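Local coordinates for TetR-like transcriptional regulator (Rhodococcus, PDB 3F1B), which probably binds cis-regulatory DNA and controls transcription as a TetR-like regulator, at residues H139-S144 with E155-A160. Sequence-based numbering, arbitrary orientation.
Sequences HLLESS and ELIAIA
Leu141 reaches Ile157 and Ala158 from helix 126-143, where the backbone bond from Ser143 N to His139 O, 2.6 Å, continues the helical pattern. The facing turn of helix 153-173 has its own backbone bond, from Ile159 N to Glu155 O at 2.8 Å, and no hydrogen bond passes between segments 139-144 and 155-160. Between the helices one methyl group does the touching: Leu141 CD1 lies 3.5 Å from Ile157 CG2 and 3.8 Å from Ile157 CB. Leucine suits this place because, with CD1 anti to CA (chi2 177°), the side chain is extended and one methyl makes the contact. Ile157 receives it at the beta-branch: CG2 stands anti to the backbone N, against the leucine methyl, while CG1 and CD1 turn away. The two side chains cross at about a right angle. Ala158 suits its position by being small, since CD1 of Leu141 comes within 3.9 Å of the backbone N of Ala158 and the helices approach to 7.4 Å between the CA atoms of Leu141 and Ala158. Trp191 and Leu194 of helix 179-196 also pack on Leu141, and Ile157 touches Leu185 of the second subunit. That setting agrees with the TetR fold, in which the last two long helices of each subunit typically build the dimer's four-helix bundle. With three buried apolar side chains and no polar bond across, the contact depends on shape and hydrophobic burial, joining consecutive helices of the C-terminal domain beside the dimer interface, which Ile157 itself touches.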
# COMPACT_ATOMS: atom_id res chain seq x y z
N HIS A 139 14.77 14.74 3.73
CA HIS A 139 15.60 15.67 4.50
C HIS A 139 16.76 14.95 5.15
O HIS A 139 17.87 15.43 5.11
CB HIS A 139 14.82 16.35 5.63
CG HIS A 139 13.78 17.34 5.19
ND1 HIS A 139 12.83 17.84 6.06
CD2 HIS A 139 13.56 17.94 4.00
CE1 HIS A 139 12.07 18.72 5.43
NE2 HIS A 139 12.49 18.80 4.17
N LEU A 140 16.54 13.79 5.77
CA LEU A 140 17.70 13.16 6.39
C LEU A 140 18.66 12.55 5.36
O LEU A 140 19.88 12.55 5.57
CB LEU A 140 17.34 12.22 7.50
CG LEU A 140 16.93 10.81 7.18
CD1 LEU A 140 18.18 9.95 6.82
CD2 LEU A 140 16.23 10.31 8.43
N LEU A 141 18.11 12.06 4.25
CA LEU A 141 18.96 11.60 3.17
C LEU A 141 19.76 12.80 2.66
O LEU A 141 20.93 12.67 2.36
CB LEU A 141 18.17 10.89 2.04
CG LEU A 141 17.58 9.53 2.38
CD1 LEU A 141 16.78 9.03 1.21
CD2 LEU A 141 18.62 8.48 2.81
N GLU A 142 19.15 13.98 2.61
CA GLU A 142 19.88 15.19 2.23
C GLU A 142 20.91 15.57 3.31
O GLU A 142 22.10 15.76 3.02
CB GLU A 142 18.94 16.34 1.94
CG GLU A 142 19.60 17.44 1.09
CD GLU A 142 18.67 17.99 -0.01
OE1 GLU A 142 17.45 17.69 0.01
OE2 GLU A 142 19.18 18.72 -0.90
N SER A 143 20.42 15.66 4.55
CA SER A 143 21.22 15.80 5.77
C SER A 143 22.41 14.84 5.83
O SER A 143 23.35 15.05 6.58
CB SER A 143 20.32 15.60 7.00
OG SER A 143 20.80 16.30 8.15
N SER A 144 22.39 13.78 5.03
CA SER A 144 23.59 12.99 4.91
C SER A 144 24.56 13.66 3.93
O SER A 144 25.05 14.74 4.23
CB SER A 144 23.28 11.57 4.49
OG SER A 144 24.50 10.90 4.26
N GLU A 155 13.90 13.28 -2.74
CA GLU A 155 12.51 12.91 -2.51
C GLU A 155 12.31 11.55 -3.14
O GLU A 155 11.60 10.70 -2.61
CB GLU A 155 11.53 13.95 -3.10
CG GLU A 155 10.05 13.83 -2.59
CD GLU A 155 9.65 14.80 -1.43
OE1 GLU A 155 10.09 15.98 -1.39
OE2 GLU A 155 8.85 14.38 -0.56
N LEU A 156 13.01 11.31 -4.24
CA LEU A 156 12.85 10.10 -5.04
C LEU A 156 13.42 8.83 -4.38
O LEU A 156 12.77 7.77 -4.35
CB LEU A 156 13.47 10.35 -6.41
CG LEU A 156 13.51 9.29 -7.50
CD1 LEU A 156 12.22 8.44 -7.63
CD2 LEU A 156 13.84 9.97 -8.82
N ILE A 157 14.64 8.94 -3.85
CA ILE A 157 15.17 7.91 -2.99
C ILE A 157 14.24 7.78 -1.78
O ILE A 157 13.86 6.65 -1.39
CB ILE A 157 16.62 8.24 -2.54
CG1 ILE A 157 17.48 8.59 -3.73
CG2 ILE A 157 17.23 7.09 -1.69
CD1 ILE A 157 17.63 7.48 -4.75
N ALA A 158 13.76 8.90 -1.24
CA ALA A 158 12.89 8.78 -0.06
C ALA A 158 11.67 7.98 -0.32
O ALA A 158 11.27 7.18 0.51
CB ALA A 158 12.49 10.15 0.51
N ILE A 159 11.05 8.21 -1.46
CA ILE A 159 9.79 7.55 -1.76
C ILE A 159 10.05 6.08 -1.96
O ILE A 159 9.31 5.25 -1.46
CB ILE A 159 9.18 8.13 -3.06
CG1 ILE A 159 8.75 9.60 -2.86
CG2 ILE A 159 7.99 7.29 -3.54
CD1 ILE A 159 8.83 10.53 -4.18
N ALA A 160 11.09 5.75 -2.74
CA ALA A 160 11.45 4.35 -2.95
C ALA A 160 11.77 3.62 -1.62
O ALA A 160 11.33 2.47 -1.45
CB ALA A 160 12.62 4.26 -3.85